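Local coordinates for protein CurM Sulfotransferase (Moorea producta, PDB 4GBM) that probably transfers a sulfonate group from PAPS to a polyketide intermediate in curacin biosynthesis, and binds the nucleotide product adenosine-3'-5'-diphosphate, at residues P61-L66 and D135-Y140; V169-V174 and K287-P292; K90-V95 and T101-L106. The protein carries 2 engineered substitutions. All coordinates share one frame; numbering follows the deposited sequence.

Contact 1: residues P61-L66 and D135-Y140. With ZN (zinc ion), chain F.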
loop_
_atom_site.group_PDB
_atom_site.type_symbol
_atom_site.label_atom_id
_atom_site.label_comp_id
_atom_site.label_asym_id
_atom_site.label_seq_id
_atom_site.Cartn_x
_atom_site.Cartn_y
_atom_site.Cartn_z
ATOM N N PRO A 61 4.578 2.691 -7.946
ATOM C CA PRO A 61 4.994 3.985 -7.408
ATOM C C PRO A 61 4.603 4.203 -5.942
ATOM O O PRO A 61 3.818 3.425 -5.397
ATOM C CB PRO A 61 4.211 4.972 -8.283
ATOM C CG PRO A 61 2.920 4.262 -8.548
ATOM C CD PRO A 61 3.315 2.798 -8.708
ATOM N N PRO A 62 5.128 5.278 -5.313
ATOM C CA PRO A 62 4.556 5.738 -4.045
ATOM C C PRO A 62 3.085 6.100 -4.252
ATOM O O PRO A 62 2.648 6.280 -5.400
ATOM C CB PRO A 62 5.361 7.009 -3.722
ATOM C CG PRO A 62 6.577 6.951 -4.594
ATOM C CD PRO A 62 6.169 6.192 -5.819
ATOM N N GLU A 63 2.345 6.205 -3.150
ATOM C CA GLU A 63 0.897 6.425 -3.168
ATOM C C GLU A 63 0.442 7.514 -4.140
ATOM O O GLU A 63 0.908 8.654 -4.088
ATOM C CB GLU A 63 0.392 6.746 -1.755
ATOM C CG GLU A 63 0.233 5.531 -0.829
ATOM C CD GLU A 63 1.518 5.044 -0.151
ATOM O OE1 GLU A 63 2.618 5.619 -0.348
ATOM O OE2 GLU A 63 1.408 4.053 0.599
ATOM N N LEU A 64 -0.497 7.151 -5.009
ATOM C CA LEU A 64 -1.024 8.077 -6.015
ATOM C C LEU A 64 -2.157 8.943 -5.475
ATOM O O LEU A 64 -2.428 10.017 -6.022
ATOM C CB LEU A 64 -1.510 7.300 -7.243
ATOM C CG LEU A 64 -0.451 6.494 -8.000
ATOM C CD1 LEU A 64 -1.112 5.585 -9.024
ATOM C CD2 LEU A 64 0.582 7.404 -8.650
ATOM N N HIS A 65 -2.829 8.477 -4.420
ATOM C CA HIS A 65 -3.965 9.202 -3.822
ATOM C C HIS A 65 -5.059 9.571 -4.844
ATOM O O HIS A 65 -5.627 10.666 -4.797
ATOM C CB HIS A 65 -3.489 10.453 -3.054
ATOM C CG HIS A 65 -2.334 10.199 -2.131
ATOM N ND1 HIS A 65 -2.474 9.545 -0.929
ATOM C CD2 HIS A 65 -1.021 10.511 -2.237
ATOM C CE1 HIS A 65 -1.301 9.473 -0.326
ATOM N NE2 HIS A 65 -0.400 10.042 -1.105
ATOM N N LEU A 66 -5.359 8.636 -5.742
ATOM C CA LEU A 66 -6.403 8.832 -6.750
ATOM C C LEU A 66 -7.708 8.144 -6.349
ATOM O O LEU A 66 -8.774 8.769 -6.363
ATOM C CB LEU A 66 -5.934 8.307 -8.109
ATOM C CG LEU A 66 -4.785 9.049 -8.807
ATOM C CD1 LEU A 66 -4.330 8.258 -10.017
ATOM C CD2 LEU A 66 -5.200 10.459 -9.216
ATOM N N ASP A 135 -0.933 -0.606 -7.406
ATOM C CA ASP A 135 -1.493 0.501 -6.644
ATOM C C ASP A 135 -1.592 0.096 -5.168
ATOM O O ASP A 135 -2.441 -0.710 -4.788
ATOM C CB ASP A 135 -2.862 0.886 -7.227
ATOM C CG ASP A 135 -3.417 2.163 -6.632
ATOM O OD1 ASP A 135 -4.286 2.785 -7.282
ATOM O OD2 ASP A 135 -2.990 2.546 -5.524
ATOM N N LYS A 136 -0.706 0.667 -4.347
ATOM C CA LYS A 136 -0.622 0.362 -2.912
ATOM C C LYS A 136 -0.949 1.575 -2.042
ATOM O O LYS A 136 -0.382 2.653 -2.236
ATOM C CB LYS A 136 0.797 -0.119 -2.560
ATOM C CG LYS A 136 0.988 -0.586 -1.089
ATOM C CD LYS A 136 1.297 0.567 -0.085
ATOM C CE LYS A 136 2.763 1.003 -0.141
ATOM N NZ LYS A 136 3.057 1.897 1.027
ATOM N N SER A 137 -1.841 1.381 -1.072
ATOM C CA SER A 137 -2.029 2.343 0.023
ATOM C C SER A 137 -2.721 1.667 1.199
ATOM O O SER A 137 -3.768 1.053 1.017
ATOM C CB SER A 137 -2.860 3.560 -0.404
ATOM O OG SER A 137 -3.079 4.416 0.708
ATOM N N PRO A 138 -2.162 1.797 2.415
ATOM C CA PRO A 138 -2.858 1.215 3.566
ATOM C C PRO A 138 -4.187 1.906 3.872
ATOM O O PRO A 138 -5.053 1.324 4.539
ATOM C CB PRO A 138 -1.869 1.419 4.720
ATOM C CG PRO A 138 -0.557 1.527 4.081
ATOM C CD PRO A 138 -0.805 2.245 2.767
ATOM N N THR A 139 -4.372 3.122 3.368
ATOM C CA THR A 139 -5.585 3.872 3.674
ATOM C C THR A 139 -6.837 3.315 2.976
ATOM O O THR A 139 -7.961 3.564 3.440
ATOM C CB THR A 139 -5.428 5.378 3.382
ATOM O OG1 THR A 139 -5.269 5.578 1.981
ATOM C CG2 THR A 139 -4.229 5.944 4.116
ATOM N N TYR A 140 -6.655 2.560 1.884
ATOM C CA TYR A 140 -7.807 2.000 1.146
ATOM C C TYR A 140 -8.670 1.119 2.046
ATOM O O TYR A 140 -9.897 1.162 1.974
ATOM C CB TYR A 140 -7.372 1.178 -0.073
ATOM C CG TYR A 140 -6.593 1.929 -1.129
ATOM C CD1 TYR A 140 -6.705 3.318 -1.269
ATOM C CD2 TYR A 140 -5.758 1.240 -2.011
ATOM C CE1 TYR A 140 -5.980 3.996 -2.261
ATOM C CE2 TYR A 140 -5.028 1.908 -2.990
ATOM C CZ TYR A 140 -5.151 3.286 -3.108
ATOM O OH TYR A 140 -4.427 3.946 -4.074
HETATM ZN ZN ZN F . -4.231 8.909 0.091
HETATM O O HOH W 1 2.542 3.069 -2.763
HETATM O O HOH W 2 1.313 2.311 -5.843
HETATM O O HOH W 3 5.061 3.480 -1.168
HETATM O O HOH W 4 -0.841 4.324 -5.359
HETATM O O HOH W 5 -2.798 6.030 -2.825
HETATM O O HOH W 6 -4.849 5.818 -5.853
HETATM O O HOH W 7 -3.629 8.694 2.135
#
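Glu63 and Lys136 join the two segments through a salt bridge, Lys136 NZ donating to Glu63 OE2 over 2.7 Å. The ammonium comes in on the syn side of that oxygen, tilted 28° out of the carboxylate plane. A bend in the glutamate chain (chi2 82°) swings the carboxylate over to the lysine, itself bent at chi2 and chi3. Nearer the backbone, Glu63 CG rests 3.7 Å from Ser137 CB; at the carboxylate, Pro138 CD lies 3.6 Å from Glu63 OE2. With the carboxylate cut back to an alanine here, Lys136 NZ would probably lose its charged partner and a gap would open beside Ser137. Ser45 and Thr46 also hydrogen-bond to Lys136 NZ, and the side chain comes within about 4 Å of the bound nucleotide. This is the C-terminal edge of the parallel sheet of the P-loop-related sulfotransferase fold, where the adjacent strands 58-59 and 132-136 run out into loops beside the nucleotide, consistent with the fold's active-site side. Behind the ion pair, water 2 accepts from Lys136 N within bonding reach of Pro61 O, and water 4 accepts from Leu64 N while giving 2.8 Å to Asp135 OD2. Tyr140 OH donates a very short 2.5 Å bond to Asp135 OD2, in plane at the ring edge; the same hydroxyl accepts from water 5 and, at 2.6 Å, from water 6, which hold His65 N and Leu66 N. His65 ND1 binds the zinc ion at 2.1 Å beside water 7, and Ser266 holds its NE2. Glu63 CB packs over one face of that imidazole, offset toward the rim.

Contact 2: residues V169-V174 and K287-P292. With A3P (adenosine-3'-5'-diphosphate), chain G.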
loop_
_atom_site.group_PDB
_atom_site.type_symbol
_atom_site.label_atom_id
_atom_site.label_comp_id
_atom_site.label_asym_id
_atom_site.label_seq_id
_atom_site.Cartn_x
_atom_site.Cartn_y
_atom_site.Cartn_z
ATOM N N VAL A 169 2.163 -4.589 14.392
ATOM C CA VAL A 169 1.525 -3.409 13.822
ATOM C C VAL A 169 1.211 -2.390 14.913
ATOM O O VAL A 169 1.472 -1.204 14.741
ATOM C CB VAL A 169 0.255 -3.779 13.037
ATOM C CG1 VAL A 169 -0.550 -2.525 12.672
ATOM C CG2 VAL A 169 0.643 -4.540 11.769
ATOM N N ILE A 170 0.684 -2.865 16.039
ATOM C CA ILE A 170 0.309 -1.966 17.135
ATOM C C ILE A 170 1.531 -1.242 17.715
ATOM O O ILE A 170 1.508 -0.016 17.879
ATOM C CB ILE A 170 -0.506 -2.693 18.223
ATOM C CG1 ILE A 170 -1.887 -3.051 17.672
ATOM C CG2 ILE A 170 -0.667 -1.805 19.466
ATOM C CD1 ILE A 170 -2.606 -4.134 18.470
ATOM N N GLU A 171 2.601 -1.991 17.986
ATOM C CA GLU A 171 3.821 -1.398 18.535
ATOM C C GLU A 171 4.361 -0.327 17.593
ATOM O O GLU A 171 4.762 0.755 18.035
ATOM C CB GLU A 171 4.875 -2.485 18.776
ATOM C CG GLU A 171 6.149 -2.011 19.478
ATOM C CD GLU A 171 7.188 -1.407 18.535
ATOM O OE1 GLU A 171 7.172 -1.718 17.332
ATOM O OE2 GLU A 171 8.031 -0.613 19.010
ATOM N N SER A 172 4.345 -0.622 16.293
ATOM C CA SER A 172 4.869 0.305 15.301
ATOM C C SER A 172 4.002 1.565 15.201
ATOM O O SER A 172 4.511 2.683 15.230
ATOM C CB SER A 172 4.963 -0.390 13.936
ATOM O OG SER A 172 5.370 0.526 12.937
ATOM N N PHE A 173 2.689 1.379 15.092
ATOM C CA PHE A 173 1.748 2.492 14.976
ATOM C C PHE A 173 1.887 3.480 16.150
ATOM O O PHE A 173 1.940 4.701 15.951
ATOM C CB PHE A 173 0.330 1.920 14.884
ATOM C CG PHE A 173 -0.732 2.931 14.539
ATOM C CD1 PHE A 173 -1.270 3.755 15.525
ATOM C CD2 PHE A 173 -1.220 3.028 13.240
ATOM C CE1 PHE A 173 -2.268 4.671 15.222
ATOM C CE2 PHE A 173 -2.234 3.951 12.921
ATOM C CZ PHE A 173 -2.753 4.769 13.925
ATOM N N VAL A 174 1.973 2.941 17.361
ATOM C CA VAL A 174 2.126 3.744 18.575
ATOM C C VAL A 174 3.488 4.447 18.605
ATOM O O VAL A 174 3.565 5.647 18.896
ATOM C CB VAL A 174 1.884 2.880 19.843
ATOM C CG1 VAL A 174 2.245 3.635 21.121
ATOM C CG2 VAL A 174 0.413 2.447 19.910
ATOM N N LYS A 287 6.815 -12.011 19.106
ATOM C CA LYS A 287 7.094 -13.016 20.129
ATOM C C LYS A 287 7.492 -12.388 21.459
ATOM O O LYS A 287 7.368 -13.026 22.503
ATOM C CB LYS A 287 8.170 -13.999 19.665
ATOM C CG LYS A 287 7.746 -14.878 18.496
ATOM C CD LYS A 287 8.867 -15.827 18.088
ATOM C CE LYS A 287 8.494 -16.594 16.829
ATOM N NZ LYS A 287 9.613 -17.454 16.343
ATOM N N THR A 288 7.967 -11.145 21.420
ATOM C CA THR A 288 8.468 -10.491 22.635
ATOM C C THR A 288 7.814 -9.152 22.961
ATOM O O THR A 288 7.987 -8.640 24.073
ATOM C CB THR A 288 10.007 -10.305 22.611
ATOM O OG1 THR A 288 10.389 -9.604 21.423
ATOM C CG2 THR A 288 10.723 -11.652 22.678
ATOM N N ILE A 289 7.065 -8.590 22.009
ATOM C CA ILE A 289 6.353 -7.342 22.242
ATOM C C ILE A 289 5.376 -7.518 23.405
ATOM O O ILE A 289 4.607 -8.484 23.450
ATOM C CB ILE A 289 5.618 -6.849 20.967
ATOM C CG1 ILE A 289 6.626 -6.231 19.993
ATOM C CG2 ILE A 289 4.541 -5.828 21.319
ATOM C CD1 ILE A 289 6.087 -6.001 18.592
ATOM N N GLN A 290 5.440 -6.587 24.351
ATOM C CA GLN A 290 4.527 -6.564 25.485
ATOM C C GLN A 290 3.623 -5.345 25.396
ATOM O O GLN A 290 4.059 -4.217 25.641
ATOM C CB GLN A 290 5.305 -6.565 26.806
ATOM C CG GLN A 290 6.118 -7.831 27.035
ATOM C CD GLN A 290 5.258 -9.085 27.049
ATOM O OE1 GLN A 290 4.227 -9.141 27.725
ATOM N NE2 GLN A 290 5.681 -10.099 26.298
ATOM N N LEU A 291 2.371 -5.570 25.016
ATOM C CA LEU A 291 1.389 -4.493 24.965
ATOM C C LEU A 291 0.800 -4.289 26.360
ATOM O O LEU A 291 0.812 -5.217 27.174
ATOM C CB LEU A 291 0.295 -4.803 23.937
ATOM C CG LEU A 291 0.741 -5.000 22.480
ATOM C CD1 LEU A 291 -0.465 -5.332 21.625
ATOM C CD2 LEU A 291 1.449 -3.771 21.931
ATOM N N PRO A 292 0.304 -3.071 26.655
ATOM C CA PRO A 292 -0.226 -2.821 28.005
ATOM C C PRO A 292 -1.497 -3.607 28.313
ATOM O O PRO A 292 -1.751 -3.932 29.471
ATOM C CB PRO A 292 -0.526 -1.318 28.000
ATOM C CG PRO A 292 -0.667 -0.956 26.568
ATOM C CD PRO A 292 0.273 -1.856 25.818
HETATM P P1 A3P G . 8.676 0.098 11.597
HETATM O O1P A3P G . 7.856 1.091 12.382
HETATM O O2P A3P G . 9.861 0.717 10.899
HETATM O O3P A3P G . 8.979 -1.156 12.368
HETATM P P2 A3P G . 4.340 0.170 5.833
HETATM O O4P A3P G . 3.153 -0.681 5.511
HETATM O O5P A3P G . 4.051 1.418 6.618
HETATM O O6P A3P G . 5.235 0.403 4.645
HETATM O "O5'" A3P G . 5.206 -0.721 6.869
HETATM C "C5'" A3P G . 6.303 -0.117 7.562
HETATM C "C4'" A3P G . 7.051 -1.240 8.240
HETATM O "O4'" A3P G . 7.722 -2.015 7.239
HETATM C "C3'" A3P G . 8.171 -0.741 9.132
HETATM O "O3'" A3P G . 7.655 -0.359 10.416
HETATM C "C2'" A3P G . 9.087 -1.959 9.162
HETATM O "O2'" A3P G . 8.719 -2.851 10.217
HETATM C "C1'" A3P G . 8.846 -2.657 7.828
HETATM N N9 A3P G . 10.022 -2.487 6.937
HETATM C C8 A3P G . 10.425 -1.367 6.301
HETATM N N7 A3P G . 11.567 -1.583 5.596
HETATM C C5 A3P G . 11.902 -2.876 5.791
HETATM C C6 A3P G . 12.988 -3.782 5.346
HETATM N N6 A3P G . 13.959 -3.323 4.519
HETATM N N1 A3P G . 12.956 -5.067 5.791
HETATM C C2 A3P G . 11.981 -5.534 6.603
HETATM N N3 A3P G . 10.962 -4.762 7.037
HETATM C C4 A3P G . 10.883 -3.465 6.663
#
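Ser172 OG has two partners: it donates a 2.6 Å hydrogen bond to O1P of the adenosine-3'-5'-diphosphate, and it is hydrogen-bonded to Arg42 NE, from the loop after strand 35-39. The hydroxyl lies anti to the backbone nitrogen (chi1 175°), which carries it off the helix toward the nucleotide. The phosphorus bearing O1P is the one attached to the ribose O3', so the bond is to the 3'-phosphate. The contact with 287-292 is made by the preceding two residues of the helix, Ile170 and Glu171, and it is apolar. Ile170 and Leu291 cross at about a right angle, their methyls meeting as Ile170 CG2 to Leu291 CD2 at 3.8 Å. The other leucine branch also takes part, with Leu291 CD1 lying 4.0 Å from Ile170 CD1. Two residues before Leu291, Ile289 meets Glu171, one residue on from Ile170: the isoleucine's terminal methyl, CD1, stops 3.7 Å from Glu171 CB and 4.1 Å from Glu171 CG. The glutamate thus offers only its aliphatic root: a bend at chi2 (-84°) turns the carboxylate away from the isoleucine, and OE1 forms a salt bridge with Arg175 of the same helix. The irregular segment 287-292 sends Ile289 and Leu291 to the helix, where both also touch Tyr167, while Leu295 packs on Ile170 from the chain beyond. The buried area, 177 Å² over both sides, is modest, in keeping with a few methyl contacts. Helix 166-175 follows strand 158-163, which lies between 35-39 and the edge strand 216-220, and a serine on the helix after this strand bonding the 3'-phosphate is typical of the PAPS-dependent sulfotransferase fold.

Contact 3: residues K90-V95 and T101-L106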
loop_
_atom_site.group_PDB
_atom_site.type_symbol
_atom_site.label_atom_id
_atom_site.label_comp_id
_atom_site.label_asym_id
_atom_site.label_seq_id
_atom_site.Cartn_x
_atom_site.Cartn_y
_atom_site.Cartn_z
ATOM N N LYS A 90 6.016 12.078 -9.160
ATOM C CA LYS A 90 7.128 11.191 -9.501
ATOM C C LYS A 90 6.782 10.231 -10.626
ATOM O O LYS A 90 7.640 9.904 -11.450
ATOM C CB LYS A 90 7.606 10.406 -8.271
ATOM C CG LYS A 90 8.415 11.244 -7.295
ATOM C CD LYS A 90 8.833 10.425 -6.082
ATOM C CE LYS A 90 9.670 11.259 -5.122
ATOM N NZ LYS A 90 10.941 11.733 -5.732
ATOM N N THR A 91 5.527 9.776 -10.656
ATOM C CA THR A 91 5.074 8.880 -11.715
ATOM C C THR A 91 5.219 9.535 -13.086
ATOM O O THR A 91 5.841 8.961 -13.980
ATOM C CB THR A 91 3.630 8.383 -11.468
ATOM O OG1 THR A 91 3.637 7.491 -10.346
ATOM C CG2 THR A 91 3.091 7.641 -12.679
ATOM N N PHE A 92 4.671 10.741 -13.246
ATOM C CA PHE A 92 4.792 11.446 -14.520
ATOM C C PHE A 92 6.243 11.797 -14.866
ATOM O O PHE A 92 6.620 11.787 -16.039
ATOM C CB PHE A 92 3.888 12.688 -14.562
ATOM C CG PHE A 92 2.427 12.373 -14.769
ATOM C CD1 PHE A 92 1.995 11.712 -15.920
ATOM C CD2 PHE A 92 1.482 12.750 -13.822
ATOM C CE1 PHE A 92 0.646 11.423 -16.111
ATOM C CE2 PHE A 92 0.128 12.464 -14.005
ATOM C CZ PHE A 92 -0.289 11.804 -15.149
ATOM N N MET A 93 7.058 12.074 -13.848
ATOM C CA MET A 93 8.496 12.303 -14.047
ATOM C C MET A 93 9.189 11.092 -14.663
ATOM O O MET A 93 9.971 11.238 -15.599
ATOM C CB MET A 93 9.192 12.660 -12.738
ATOM C CG MET A 93 8.754 13.962 -12.114
ATOM S SD MET A 93 9.841 14.369 -10.751
ATOM C CE MET A 93 8.703 14.849 -9.465
ATOM N N GLU A 94 8.896 9.903 -14.129
ATOM C CA GLU A 94 9.496 8.655 -14.613
ATOM C C GLU A 94 9.037 8.310 -16.026
ATOM O O GLU A 94 9.860 8.115 -16.928
ATOM C CB GLU A 94 9.148 7.484 -13.680
ATOM C CG GLU A 94 9.802 7.515 -12.305
ATOM C CD GLU A 94 11.281 7.137 -12.313
ATOM O OE1 GLU A 94 11.972 7.482 -11.332
ATOM O OE2 GLU A 94 11.754 6.502 -13.286
ATOM N N VAL A 95 7.718 8.236 -16.208
ATOM C CA VAL A 95 7.129 7.721 -17.445
ATOM C C VAL A 95 7.240 8.687 -18.626
ATOM O O VAL A 95 7.195 8.263 -19.785
ATOM C CB VAL A 95 5.657 7.238 -17.248
ATOM C CG1 VAL A 95 5.588 6.192 -16.144
ATOM C CG2 VAL A 95 4.720 8.401 -16.943
ATOM N N THR A 101 9.095 20.344 -12.036
ATOM C CA THR A 101 8.284 21.498 -12.402
ATOM C C THR A 101 7.346 21.175 -13.572
ATOM O O THR A 101 6.182 21.575 -13.555
ATOM C CB THR A 101 9.158 22.745 -12.692
ATOM O OG1 THR A 101 10.039 22.969 -11.583
ATOM C CG2 THR A 101 8.291 23.987 -12.887
ATOM N N ALA A 102 7.848 20.445 -14.571
ATOM C CA ALA A 102 7.040 20.088 -15.741
ATOM C C ALA A 102 5.958 19.073 -15.379
ATOM O O ALA A 102 4.830 19.159 -15.873
ATOM C CB ALA A 102 7.921 19.566 -16.883
ATOM N N SER A 103 6.305 18.121 -14.511
ATOM C CA SER A 103 5.340 17.137 -14.021
ATOM C C SER A 103 4.217 17.825 -13.236
ATOM O O SER A 103 3.036 17.529 -13.443
ATOM C CB SER A 103 6.040 16.085 -13.163
ATOM O OG SER A 103 5.135 15.077 -12.749
ATOM N N GLN A 104 4.586 18.762 -12.362
ATOM C CA GLN A 104 3.596 19.555 -11.622
ATOM C C GLN A 104 2.672 20.360 -12.551
ATOM O O GLN A 104 1.460 20.426 -12.315
ATOM C CB GLN A 104 4.276 20.487 -10.616
ATOM C CG GLN A 104 3.285 21.297 -9.780
ATOM C CD GLN A 104 3.933 22.411 -8.978
ATOM O OE1 GLN A 104 4.777 23.159 -9.480
ATOM N NE2 GLN A 104 3.524 22.539 -7.726
ATOM N N ALA A 105 3.246 20.952 -13.599
ATOM C CA ALA A 105 2.485 21.732 -14.584
ATOM C C ALA A 105 1.449 20.857 -15.294
ATOM O O ALA A 105 0.319 21.292 -15.546
ATOM C CB ALA A 105 3.427 22.389 -15.593
ATOM N N LEU A 106 1.839 19.623 -15.607
ATOM C CA LEU A 106 0.923 18.663 -16.224
ATOM C C LEU A 106 -0.236 18.321 -15.281
ATOM O O LEU A 106 -1.404 18.348 -15.683
ATOM C CB LEU A 106 1.671 17.393 -16.644
ATOM C CG LEU A 106 0.849 16.202 -17.160
ATOM C CD1 LEU A 106 0.009 16.582 -18.378
ATOM C CD2 LEU A 106 1.767 15.022 -17.479
#
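The short helical segments 90-95 and 101-106 approach with their axes 8.7 Å apart at closest and their directions 116° apart, so they cross steeply and meet over a small patch centred on Phe92 and Ser103, whose CA atoms are 5.7 Å apart. Leu106 meets the aromatic ring of Phe92. Its CD2 methyl stands over one face of the Phe92 ring, 3.9 Å from the centroid and 21° off the normal, a CH-pi contact displaced toward the CG and CD1 side, with CD1 nearest at 3.7 Å. The two side chains cross at about a right angle. Ser103 fills the place where the helices run closest: its OG lies 3.2 Å from Phe92 CB, and its CB sits 3.6 Å from Met93 CG. With OG anti to the backbone nitrogen (chi1 -176°), the hydroxyl is directed at helix 87-96, where it is hydrogen-bonded to Gln89 O. Leu124, Ile107 and Leu110 pack against Phe92 as well, completing the apolar setting of this ring. A small polar residue whose hydroxyl is paired with a helix carbonyl can therefore sit among apolar side chains, and the cohesion between the segments themselves rests on dispersion and CH-pi contact.

How the contacts relate
Along the chain, contact 3 falls between the two segments of contact 1, and contact 2 follows both. Contacts 1 and 3 have centres about 17 Å apart and meet directly: Thr91 OG1 packs 3.3 Å from Pro61 CB, so helix 87-96 backs the loop after strand 58-59. Contact 2 lies about 25 Å from contact 1, centre to centre, and about 39 Å from contact 3, on the opposite side of the chain's centre. Contacts 1 and 2 share the five-stranded parallel sheet, through strand 132-136 and the helix after strand 158-163, and both approach the nucleotide, whereas contact 3 joins two peripheral helices away from it.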